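Local coordinates for salmonella typhimurium DB7155 bacteriophage DET7 tailspike (Bacteriophage, PDB 2V5I), which probably binds and hydrolyses the O-antigen of its Salmonella host, serving as the phage's trimeric, beta-helical receptor-binding protein, at residues Asp353-Gly358 against Cys376-Phe381; Ser383-Ile388 against Pro404-Gly409; Arg398-Lys403 against Gly424-Asp429; Asn408-Ser413 against Pro428-Val433. One frame throughout, in Å; residues are numbered along the deposited sequence.

Interaction 1 (Asp353-Gly358 against Cys376-Phe381)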
loop_
_atom_site.group_PDB
_atom_site.type_symbol
_atom_site.label_atom_id
_atom_site.label_comp_id
_atom_site.label_asym_id
_atom_site.label_seq_id
_atom_site.Cartn_x
_atom_site.Cartn_y
_atom_site.Cartn_z
ATOM N N ASP A 353 -1.081 2.491 17.097
ATOM C CA ASP A 353 -1.318 3.409 18.262
ATOM C C ASP A 353 -2.759 3.340 18.700
ATOM O O ASP A 353 -3.406 4.397 18.834
ATOM C CB ASP A 353 -0.892 4.865 17.935
ATOM C CG ASP A 353 -0.639 5.731 19.195
ATOM O OD1 ASP A 353 -0.451 5.184 20.287
ATOM O OD2 ASP A 353 -0.588 6.966 19.045
ATOM N N CYS A 354 -3.236 2.115 18.945
ATOM C CA CYS A 354 -4.618 1.870 19.432
ATOM C C CYS A 354 -4.598 1.619 20.927
ATOM O O CYS A 354 -3.670 0.997 21.482
ATOM C CB CYS A 354 -5.343 0.733 18.728
ATOM S SG CYS A 354 -5.734 1.145 16.980
ATOM N N ALA A 355 -5.555 2.230 21.631
ATOM C CA ALA A 355 -5.644 2.045 23.078
ATOM C C ALA A 355 -5.982 0.628 23.513
ATOM O O ALA A 355 -5.494 0.173 24.543
ATOM C CB ALA A 355 -6.650 3.010 23.676
ATOM N N GLY A 356 -6.852 -0.068 22.778
ATOM C CA GLY A 356 -7.059 -1.489 22.977
ATOM C C GLY A 356 -6.375 -2.370 21.924
ATOM O O GLY A 356 -5.379 -1.972 21.312
ATOM N N ALA A 357 -6.916 -3.562 21.723
ATOM C CA ALA A 357 -6.340 -4.535 20.802
ATOM C C ALA A 357 -6.273 -3.945 19.392
ATOM O O ALA A 357 -7.138 -3.158 18.979
ATOM C CB ALA A 357 -7.150 -5.763 20.808
ATOM N N GLY A 358 -5.312 -4.419 18.604
ATOM C CA GLY A 358 -5.227 -3.958 17.245
ATOM C C GLY A 358 -6.081 -4.728 16.270
ATOM O O GLY A 358 -6.665 -4.133 15.370
ATOM N N CYS A 376 -0.190 -1.103 19.858
ATOM C CA CYS A 376 -1.548 -1.336 20.280
ATOM C C CYS A 376 -1.626 -1.766 21.763
ATOM O O CYS A 376 -0.618 -2.000 22.436
ATOM C CB CYS A 376 -2.304 -2.292 19.331
ATOM S SG CYS A 376 -2.551 -1.476 17.708
ATOM N N ASN A 377 -2.857 -1.772 22.259
ATOM C CA ASN A 377 -3.122 -1.963 23.694
ATOM C C ASN A 377 -2.362 -1.012 24.606
ATOM O O ASN A 377 -1.873 -1.398 25.659
ATOM C CB ASN A 377 -2.934 -3.405 24.118
ATOM C CG ASN A 377 -3.570 -3.682 25.474
ATOM O OD1 ASN A 377 -4.559 -3.007 25.849
ATOM N ND2 ASN A 377 -3.008 -4.622 26.235
ATOM N N TYR A 378 -2.242 0.251 24.190
ATOM C CA TYR A 378 -1.385 1.175 24.945
ATOM C C TYR A 378 -2.007 1.525 26.311
ATOM O O TYR A 378 -1.288 1.950 27.187
ATOM C CB TYR A 378 -0.972 2.395 24.099
ATOM C CG TYR A 378 -2.011 3.454 23.824
ATOM C CD1 TYR A 378 -2.541 4.222 24.856
ATOM C CD2 TYR A 378 -2.415 3.761 22.518
ATOM C CE1 TYR A 378 -3.479 5.186 24.624
ATOM C CE2 TYR A 378 -3.358 4.728 22.280
ATOM C CZ TYR A 378 -3.879 5.466 23.321
ATOM O OH TYR A 378 -4.817 6.478 23.110
ATOM N N LEU A 379 -3.310 1.299 26.510
ATOM C CA LEU A 379 -3.943 1.460 27.836
ATOM C C LEU A 379 -3.875 0.178 28.677
ATOM O O LEU A 379 -4.392 0.138 29.796
ATOM C CB LEU A 379 -5.394 1.934 27.725
ATOM C CG LEU A 379 -5.591 3.347 27.208
ATOM C CD1 LEU A 379 -7.065 3.750 27.293
ATOM C CD2 LEU A 379 -4.783 4.347 27.964
ATOM N N ASN A 380 -3.225 -0.871 28.182
ATOM C CA ASN A 380 -2.960 -2.046 29.023
ATOM C C ASN A 380 -4.204 -2.763 29.519
ATOM O O ASN A 380 -4.286 -3.199 30.713
ATOM C CB ASN A 380 -2.033 -1.681 30.179
ATOM C CG ASN A 380 -1.324 -2.892 30.783
ATOM O OD1 ASN A 380 -1.210 -3.952 30.153
ATOM N ND2 ASN A 380 -0.862 -2.735 32.032
ATOM N N PHE A 381 -5.172 -2.927 28.637
ATOM C CA PHE A 381 -6.297 -3.823 28.874
ATOM C C PHE A 381 -5.813 -5.272 29.037
ATOM O O PHE A 381 -4.728 -5.626 28.590
ATOM C CB PHE A 381 -7.280 -3.800 27.717
ATOM C CG PHE A 381 -8.069 -2.521 27.588
ATOM C CD1 PHE A 381 -9.274 -2.374 28.241
ATOM C CD2 PHE A 381 -7.676 -1.543 26.711
ATOM C CE1 PHE A 381 -10.026 -1.214 28.074
ATOM C CE2 PHE A 381 -8.408 -0.378 26.533
ATOM C CZ PHE A 381 -9.570 -0.209 27.218
#
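Y378 lays its ring over the backbone of A355, where two turns from successive coils of the parallel beta-helix lie against each other. A355 CA is 3.7 Å from the centroid of the Y378 ring, over its face, a CH-pi contact. The neighbouring methyl, A355 CB, then touches L379 CG at 3.7 Å. What brings the ring across 353-358 is the first torsion of Y378, which holds CG between the backbone N and the carbonyl carbon (chi1 74°).

Three backbone hydrogen bonds join the turns beside the ring. Y378 N reaches C354 O at 3.2 Å and nearly straight (172°), while L379 N meets a lone pair of A355 O at 3.1 Å. The third is different: N377 N comes to G356 O at 2.7 Å from well above the carbonyl plane. On the far side of these bonds from F381, C376 SG packs on C354 CB at 3.7 Å.

The D353 carboxylate lies obliquely against the Y378 ring and is itself salt-bridged to K403, which also makes a cation-pi contact with that ring; the phenol OH bonds to N331. N377 to N380 is a type I turn, and the N377 amide braces it: OD1 takes the F381 N-H, while N377 ND2 gives a bond of 3.1 Å to F381 O. The F381 ring then meets A355 O at its edge, with F381 CD2 3.5 Å from that oxygen.

Interaction 2 (Ser383-Ile388 against Pro404-Gly409)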
loop_
_atom_site.group_PDB
_atom_site.type_symbol
_atom_site.label_atom_id
_atom_site.label_comp_id
_atom_site.label_asym_id
_atom_site.label_seq_id
_atom_site.Cartn_x
_atom_site.Cartn_y
_atom_site.Cartn_z
ATOM N N SER A 383 -5.822 -7.921 27.366
ATOM C CA SER A 383 -6.094 -8.359 25.997
ATOM C C SER A 383 -4.767 -8.562 25.271
ATOM O O SER A 383 -3.763 -7.948 25.608
ATOM C CB SER A 383 -6.897 -7.299 25.228
ATOM O OG SER A 383 -7.155 -7.712 23.892
ATOM N N ASP A 384 -4.770 -9.454 24.302
ATOM C CA ASP A 384 -3.655 -9.566 23.414
ATOM C C ASP A 384 -3.758 -8.496 22.334
ATOM O O ASP A 384 -4.855 -8.050 22.034
ATOM C CB ASP A 384 -3.640 -10.941 22.786
ATOM C CG ASP A 384 -3.694 -12.057 23.849
ATOM O OD1 ASP A 384 -2.982 -11.952 24.861
ATOM O OD2 ASP A 384 -4.489 -13.002 23.682
ATOM N N GLN A 385 -2.644 -8.146 21.707
ATOM C CA GLN A 385 -2.647 -7.095 20.676
ATOM C C GLN A 385 -3.224 -7.575 19.363
ATOM O O GLN A 385 -3.920 -6.804 18.663
ATOM C CB GLN A 385 -1.258 -6.532 20.496
ATOM C CG GLN A 385 -0.747 -5.758 21.740
ATOM C CD GLN A 385 0.750 -5.559 21.777
ATOM O OE1 GLN A 385 1.388 -5.242 20.778
ATOM N NE2 GLN A 385 1.317 -5.722 22.955
ATOM N N ILE A 386 -2.829 -8.786 18.943
ATOM C CA ILE A 386 -3.207 -9.340 17.671
ATOM C C ILE A 386 -3.772 -10.738 17.991
ATOM O O ILE A 386 -3.044 -11.585 18.496
ATOM C CB ILE A 386 -1.962 -9.450 16.751
ATOM C CG1 ILE A 386 -1.329 -8.069 16.479
ATOM C CG2 ILE A 386 -2.289 -10.177 15.481
ATOM C CD1 ILE A 386 0.162 -8.164 16.045
ATOM N N ILE A 387 -5.038 -10.986 17.677
ATOM C CA ILE A 387 -5.728 -12.238 18.005
ATOM C C ILE A 387 -6.318 -12.810 16.724
ATOM O O ILE A 387 -6.993 -12.096 15.982
ATOM C CB ILE A 387 -6.872 -11.949 18.966
ATOM C CG1 ILE A 387 -6.316 -11.411 20.287
ATOM C CG2 ILE A 387 -7.753 -13.210 19.148
ATOM C CD1 ILE A 387 -7.246 -10.379 20.976
ATOM N N ILE A 388 -5.984 -14.068 16.423
ATOM C CA ILE A 388 -6.601 -14.819 15.353
ATOM C C ILE A 388 -7.045 -16.125 15.986
ATOM O O ILE A 388 -6.246 -16.818 16.584
ATOM C CB ILE A 388 -5.642 -15.107 14.167
ATOM C CG1 ILE A 388 -5.065 -13.795 13.609
ATOM C CG2 ILE A 388 -6.362 -15.899 13.086
ATOM C CD1 ILE A 388 -4.018 -14.004 12.527
ATOM N N PRO A 404 6.663 1.438 25.060
ATOM C CA PRO A 404 6.983 0.288 25.875
ATOM C C PRO A 404 5.838 -0.699 25.849
ATOM O O PRO A 404 4.662 -0.316 25.764
ATOM C CB PRO A 404 7.209 0.877 27.270
ATOM C CG PRO A 404 6.532 2.151 27.291
ATOM C CD PRO A 404 6.516 2.669 25.851
ATOM N N GLN A 405 6.163 -1.980 25.963
ATOM C CA GLN A 405 5.107 -3.001 25.890
ATOM C C GLN A 405 4.179 -2.923 27.078
ATOM O O GLN A 405 4.622 -2.717 28.200
ATOM C CB GLN A 405 5.727 -4.399 25.816
ATOM C CG GLN A 405 6.401 -4.720 24.501
ATOM C CD GLN A 405 5.424 -5.002 23.383
ATOM O OE1 GLN A 405 4.280 -5.411 23.616
ATOM N NE2 GLN A 405 5.846 -4.739 22.157
ATOM N N PRO A 406 2.883 -3.126 26.853
ATOM C CA PRO A 406 1.987 -3.228 28.007
ATOM C C PRO A 406 2.296 -4.479 28.826
ATOM O O PRO A 406 2.698 -5.496 28.260
ATOM C CB PRO A 406 0.591 -3.373 27.383
ATOM C CG PRO A 406 0.791 -3.717 25.989
ATOM C CD PRO A 406 2.185 -3.297 25.576
ATOM N N SER A 407 2.092 -4.390 30.139
ATOM C CA SER A 407 2.376 -5.519 31.003
ATOM C C SER A 407 1.404 -6.680 30.791
ATOM O O SER A 407 1.801 -7.840 30.951
ATOM C CB SER A 407 2.438 -5.097 32.473
ATOM O OG SER A 407 1.173 -4.768 32.974
ATOM N N ASN A 408 0.164 -6.409 30.421
ATOM C CA ASN A 408 -0.814 -7.459 30.173
ATOM C C ASN A 408 -0.777 -7.963 28.756
ATOM O O ASN A 408 -0.508 -7.184 27.821
ATOM C CB ASN A 408 -2.236 -6.971 30.442
ATOM C CG ASN A 408 -2.450 -6.584 31.875
ATOM O OD1 ASN A 408 -2.011 -7.295 32.772
ATOM N ND2 ASN A 408 -3.126 -5.461 32.110
ATOM N N GLY A 409 -1.060 -9.260 28.600
ATOM C CA GLY A 409 -1.348 -9.833 27.300
ATOM C C GLY A 409 -0.153 -10.216 26.467
ATOM O O GLY A 409 0.999 -9.845 26.773
HETATM O O HOH W 1 -1.063 -6.637 25.172
HETATM O O HOH W 2 3.968 -4.933 19.952
#
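Q385 and Q405 meet amide to amide. Q385 NE2 donates to Q405 OE1 at 3.1 Å, in the plane of both groups, and the two amides lie only 14° apart. Q385 reaches out with chi2 near trans (162°), whereas Q405 folds at chi2 (-75°) to bring its carboxamide across.

Water completes the polar side. One molecule donates to Q385 OE1 at 2.7 Å and accepts from Q405 NE2 at 2.9 Å, so both ends of each amide are engaged. A second water donates to S383 O at 3.0 Å and to N408 O at 2.8 Å, tying the two backbones together; its bond from Q385 NE2 is weak.

The remaining contacts are lighter. P406 CG touches Q385 NE2 at 3.7 Å. G409 CA makes a CA-H...O contact with S383 O at 3.5 Å, the chains passing close where G409 has no side chain. D384 OD1 also lies near G409 CA, but its hydrogen bond goes to L410 N.

No other subunit touches either segment. Here the chain leading into strand 386-388 meets the loop that leads into strand 412-414, its neighbour one coil on: side-chain amides and waters join stacked turns of a parallel beta-helix.

Interaction 3 (Arg398-Lys403 against Gly424-Asp429)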
loop_
_atom_site.group_PDB
_atom_site.type_symbol
_atom_site.label_atom_id
_atom_site.label_comp_id
_atom_site.label_asym_id
_atom_site.label_seq_id
_atom_site.Cartn_x
_atom_site.Cartn_y
_atom_site.Cartn_z
ATOM N N ARG A 398 4.237 -6.649 10.657
ATOM C CA ARG A 398 5.042 -5.802 11.523
ATOM C C ARG A 398 4.249 -5.632 12.787
ATOM O O ARG A 398 3.096 -5.224 12.727
ATOM C CB ARG A 398 5.275 -4.457 10.831
ATOM C CG ARG A 398 6.162 -4.647 9.604
ATOM C CD ARG A 398 5.982 -3.664 8.568
ATOM N NE ARG A 398 4.679 -3.721 7.920
ATOM C CZ ARG A 398 4.413 -4.291 6.766
ATOM N NH1 ARG A 398 5.354 -4.955 6.112
ATOM N NH2 ARG A 398 3.173 -4.193 6.278
ATOM N N ALA A 399 4.835 -6.045 13.919
ATOM C CA ALA A 399 4.102 -6.162 15.177
ATOM C C ALA A 399 4.765 -5.458 16.371
ATOM O O ALA A 399 4.445 -5.799 17.509
ATOM C CB ALA A 399 3.878 -7.612 15.527
ATOM N N ALA A 400 5.686 -4.531 16.159
ATOM C CA ALA A 400 6.255 -3.749 17.276
ATOM C C ALA A 400 6.500 -2.304 16.852
ATOM O O ALA A 400 7.085 -2.058 15.809
ATOM C CB ALA A 400 7.579 -4.338 17.745
ATOM N N GLY A 401 6.076 -1.374 17.712
ATOM C CA GLY A 401 6.273 0.035 17.529
ATOM C C GLY A 401 7.298 0.567 18.511
ATOM O O GLY A 401 8.204 -0.181 18.927
ATOM N N ILE A 402 7.095 1.799 18.959
ATOM C CA ILE A 402 8.082 2.510 19.802
ATOM C C ILE A 402 7.688 2.608 21.282
ATOM O O ILE A 402 8.541 2.948 22.107
ATOM C CB ILE A 402 8.336 3.928 19.219
ATOM C CG1 ILE A 402 9.735 4.466 19.584
ATOM C CG2 ILE A 402 7.163 4.887 19.482
ATOM C CD1 ILE A 402 10.184 5.569 18.619
ATOM N N LYS A 403 6.444 2.333 21.606
ATOM C CA LYS A 403 5.972 2.456 22.980
ATOM C C LYS A 403 6.458 1.247 23.761
ATOM O O LYS A 403 6.621 0.141 23.214
ATOM C CB LYS A 403 4.435 2.535 23.019
ATOM C CG LYS A 403 3.857 3.794 22.343
ATOM C CD LYS A 403 2.374 4.064 22.672
ATOM C CE LYS A 403 2.028 5.529 22.361
ATOM N NZ LYS A 403 0.656 5.928 22.717
ATOM N N GLY A 424 10.090 -6.759 13.479
ATOM C CA GLY A 424 10.062 -5.737 14.509
ATOM C C GLY A 424 10.713 -6.247 15.787
ATOM O O GLY A 424 11.053 -7.431 15.917
ATOM N N ASN A 425 10.899 -5.347 16.724
ATOM C CA ASN A 425 11.448 -5.761 18.009
ATOM C C ASN A 425 10.348 -6.320 18.904
ATOM O O ASN A 425 9.898 -5.739 19.913
ATOM C CB ASN A 425 12.171 -4.588 18.622
ATOM C CG ASN A 425 13.001 -4.989 19.832
ATOM O OD1 ASN A 425 13.332 -6.154 20.011
ATOM N ND2 ASN A 425 13.370 -4.009 20.623
ATOM N N VAL A 426 9.865 -7.466 18.480
ATOM C CA VAL A 426 8.797 -8.168 19.141
ATOM C C VAL A 426 9.419 -9.001 20.264
ATOM O O VAL A 426 10.395 -9.722 20.003
ATOM C CB VAL A 426 8.055 -9.101 18.155
ATOM C CG1 VAL A 426 6.970 -9.892 18.862
ATOM C CG2 VAL A 426 7.428 -8.330 17.027
ATOM N N PRO A 427 8.884 -8.913 21.510
ATOM C CA PRO A 427 9.382 -9.798 22.570
ATOM C C PRO A 427 9.136 -11.266 22.254
ATOM O O PRO A 427 8.010 -11.668 22.010
ATOM C CB PRO A 427 8.591 -9.353 23.811
ATOM C CG PRO A 427 8.117 -8.013 23.520
ATOM C CD PRO A 427 7.876 -7.965 22.040
ATOM N N PRO A 428 10.202 -12.071 22.208
ATOM C CA PRO A 428 10.050 -13.423 21.738
ATOM C C PRO A 428 9.193 -14.311 22.650
ATOM O O PRO A 428 8.639 -15.312 22.177
ATOM C CB PRO A 428 11.508 -13.916 21.595
ATOM C CG PRO A 428 12.342 -12.970 22.405
ATOM C CD PRO A 428 11.604 -11.694 22.453
ATOM N N ASP A 429 9.022 -13.895 23.902
ATOM C CA ASP A 429 8.190 -14.637 24.839
ATOM C C ASP A 429 6.688 -14.247 24.809
ATOM O O ASP A 429 5.902 -14.804 25.550
ATOM C CB ASP A 429 8.754 -14.499 26.232
ATOM C CG ASP A 429 8.748 -13.064 26.730
ATOM O OD1 ASP A 429 9.138 -12.138 25.952
ATOM O OD2 ASP A 429 8.409 -12.881 27.916
HETATM O O HOH W 3 10.431 -2.595 15.950
#
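A400 pushes its methyl into the backbone of G424-V426, and this is the tight half of the contact. A400 CB is 3.5 Å from N425 O and 4.2 Å from G424 C. G424 has no side chain to keep the methyl off, and its backbone angles suit a glycine. Next to it V426 turns one branch to the opposite segment: with CG1 anti to the backbone N (chi1 177°), CG2 is left to lie 3.9 Å from A399 CB and 4.1 Å from A400 CB. These apolar touches are all that the side chains share, and no direct hydrogen bond crosses between the segments. The turn keeps its own shape: N425 is the centre of an inverse gamma turn, closed by a weak bond from V426 N to G424 O.

The other half is loose. N425 is exposed, and its side chain comes no nearer than 4.7 Å to 398-403. A water accepts from N425 N at 2.9 Å and may reach A400 O, but that second link is long and weak, and A400 O also has a weak hydrogen bond from N395 of the second subunit. N425 and V426 pack on L437 and V440 of that same subunit, so the corner lies at a chain interface.

The two segments leave neighbouring parallel strands of the beta-helix, 393-398 and 417-423. A399 continues the pairing by a backbone hydrogen bond with V423, and its methyl rests on L422 and V411.

Interaction 4 (Asn408-Ser413 against Pro428-Val433)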
loop_
_atom_site.group_PDB
_atom_site.type_symbol
_atom_site.label_atom_id
_atom_site.label_comp_id
_atom_site.label_asym_id
_atom_site.label_seq_id
_atom_site.Cartn_x
_atom_site.Cartn_y
_atom_site.Cartn_z
ATOM N N ASN A 408 0.164 -6.409 30.421
ATOM C CA ASN A 408 -0.814 -7.459 30.173
ATOM C C ASN A 408 -0.777 -7.963 28.756
ATOM O O ASN A 408 -0.508 -7.184 27.821
ATOM C CB ASN A 408 -2.236 -6.971 30.442
ATOM C CG ASN A 408 -2.450 -6.584 31.875
ATOM O OD1 ASN A 408 -2.011 -7.295 32.772
ATOM N ND2 ASN A 408 -3.126 -5.461 32.110
ATOM N N GLY A 409 -1.060 -9.260 28.600
ATOM C CA GLY A 409 -1.348 -9.833 27.300
ATOM C C GLY A 409 -0.153 -10.216 26.467
ATOM O O GLY A 409 0.999 -9.845 26.773
ATOM N N LEU A 410 -0.444 -10.918 25.390
ATOM C CA LEU A 410 0.542 -11.265 24.387
ATOM C C LEU A 410 0.560 -10.214 23.259
ATOM O O LEU A 410 -0.421 -9.504 23.044
ATOM C CB LEU A 410 0.217 -12.615 23.761
ATOM C CG LEU A 410 0.150 -13.806 24.731
ATOM C CD1 LEU A 410 -0.496 -15.019 24.082
ATOM C CD2 LEU A 410 1.563 -14.101 25.135
ATOM N N VAL A 411 1.608 -10.227 22.475
ATOM C CA VAL A 411 1.630 -9.425 21.254
ATOM C C VAL A 411 0.765 -10.153 20.219
ATOM O O VAL A 411 -0.100 -9.541 19.604
ATOM C CB VAL A 411 3.036 -9.192 20.742
ATOM C CG1 VAL A 411 3.034 -8.465 19.379
ATOM C CG2 VAL A 411 3.814 -8.391 21.733
ATOM N N ILE A 412 1.042 -11.452 20.002
ATOM C CA ILE A 412 0.294 -12.269 19.067
ATOM C C ILE A 412 -0.248 -13.506 19.774
ATOM O O ILE A 412 0.504 -14.209 20.430
ATOM C CB ILE A 412 1.199 -12.778 17.906
ATOM C CG1 ILE A 412 1.608 -11.601 17.044
ATOM C CG2 ILE A 412 0.444 -13.827 17.021
ATOM C CD1 ILE A 412 2.752 -11.898 16.085
ATOM N N SER A 413 -1.537 -13.760 19.574
ATOM C CA SER A 413 -2.191 -15.006 19.970
ATOM C C SER A 413 -2.952 -15.551 18.766
ATOM O O SER A 413 -4.077 -15.122 18.433
ATOM C CB SER A 413 -3.140 -14.704 21.108
ATOM O OG SER A 413 -3.915 -15.844 21.469
ATOM N N PRO A 428 10.202 -12.071 22.208
ATOM C CA PRO A 428 10.050 -13.423 21.738
ATOM C C PRO A 428 9.193 -14.311 22.650
ATOM O O PRO A 428 8.639 -15.312 22.177
ATOM C CB PRO A 428 11.508 -13.916 21.595
ATOM C CG PRO A 428 12.342 -12.970 22.405
ATOM C CD PRO A 428 11.604 -11.694 22.453
ATOM N N ASP A 429 9.022 -13.895 23.902
ATOM C CA ASP A 429 8.190 -14.637 24.839
ATOM C C ASP A 429 6.688 -14.247 24.809
ATOM O O ASP A 429 5.902 -14.804 25.550
ATOM C CB ASP A 429 8.754 -14.499 26.232
ATOM C CG ASP A 429 8.748 -13.064 26.730
ATOM O OD1 ASP A 429 9.138 -12.138 25.952
ATOM O OD2 ASP A 429 8.409 -12.881 27.916
ATOM N N LYS A 430 6.303 -13.281 23.977
ATOM C CA LYS A 430 4.928 -12.793 23.991
ATOM C C LYS A 430 4.219 -13.143 22.684
ATOM O O LYS A 430 3.388 -12.388 22.178
ATOM C CB LYS A 430 4.937 -11.293 24.218
ATOM C CG LYS A 430 5.527 -10.889 25.531
ATOM C CD LYS A 430 4.695 -11.341 26.705
ATOM C CE LYS A 430 5.300 -10.835 28.014
ATOM N NZ LYS A 430 4.551 -11.372 29.142
ATOM N N ILE A 431 4.571 -14.311 22.130
ATOM C CA ILE A 431 3.969 -14.838 20.920
ATOM C C ILE A 431 3.471 -16.243 21.169
ATOM O O ILE A 431 4.195 -17.058 21.744
ATOM C CB ILE A 431 5.049 -14.959 19.835
ATOM C CG1 ILE A 431 5.609 -13.596 19.455
ATOM C CG2 ILE A 431 4.539 -15.662 18.633
ATOM C CD1 ILE A 431 6.892 -13.729 18.677
ATOM N N LEU A 432 2.252 -16.524 20.744
ATOM C CA LEU A 432 1.689 -17.858 20.749
ATOM C C LEU A 432 1.157 -18.086 19.352
ATOM O O LEU A 432 0.239 -17.413 18.935
ATOM C CB LEU A 432 0.548 -17.951 21.771
ATOM C CG LEU A 432 -0.512 -19.053 21.678
ATOM C CD1 LEU A 432 0.049 -20.389 22.111
ATOM C CD2 LEU A 432 -1.727 -18.705 22.571
ATOM N N VAL A 433 1.767 -19.006 18.605
ATOM C CA VAL A 433 1.350 -19.307 17.245
ATOM C C VAL A 433 1.374 -20.790 16.985
ATOM O O VAL A 433 2.101 -21.508 17.673
ATOM C CB VAL A 433 2.212 -18.583 16.180
ATOM C CG1 VAL A 433 1.997 -17.089 16.252
ATOM C CG2 VAL A 433 3.693 -18.941 16.330
#
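K430 O is held by two successive N-H groups of the other segment: V411 N at 2.8 Å and, more weakly, I412 N at 3.3 Å. The double grip opens a pair of parallel strands in the beta-helix, 412-414 against 431-433, the latter being the last strand of its sheet within the chain. L432 N then bonds to I412 O at 2.9 Å, and the same oxygen receives a CA-H...O contact from I431. The register pairs I412 with I431 and S413 with L432.

The two faces differ. I412 and I431 share one, where both lean on L422 of strand 417-423, which brings that strand's side chains against the pair; I431 packs also on F449 of the third subunit and V440 of the second. On the other face are S413 and L432, the latter exposed.

Ahead of the strands L410 packs on the start of the second one. Its CD1 meets L432 CB at 3.9 Å, while L410 CD2 lies 3.7 Å from K430 C, so the isobutyl fork straddles the chain there. The side chains of V411 and K430 cross at about a right angle, V411 CG2 being 4.0 Å from K430 CB. The lysine bends at chi2 (-66°), which carries K430 CD to 4.0 Å from G409 O.

S413 OG stands anti to its own N (chi1 174°), and from there touches L432 CD2 at 3.8 Å.

In the fold
Interactions 1, 2 and 4 follow one another from coil to coil of the beta-helix, with interaction 3 beside them. Interactions 1 and 2 have centres about 7 Å apart and meet through G358 N to Q385 O and N380 OD1 to N408 N, each 2.8 Å and probably a hydrogen bond. Interactions 2 and 4 are equally close, share N408 and G409, and are joined by I386 O to S413 N at 2.9 Å, so strands 357-364, 386-388, 412-414 and 431-433 run in order. Interaction 3 covers another corner: K403 NZ reaches D353 OD1 of interaction 1 at 2.8 Å, and V426 CG1 packs on I431 CD1 of interaction 4 at 3.8 Å. Interactions 3 and 4 both touch the second and third subunits.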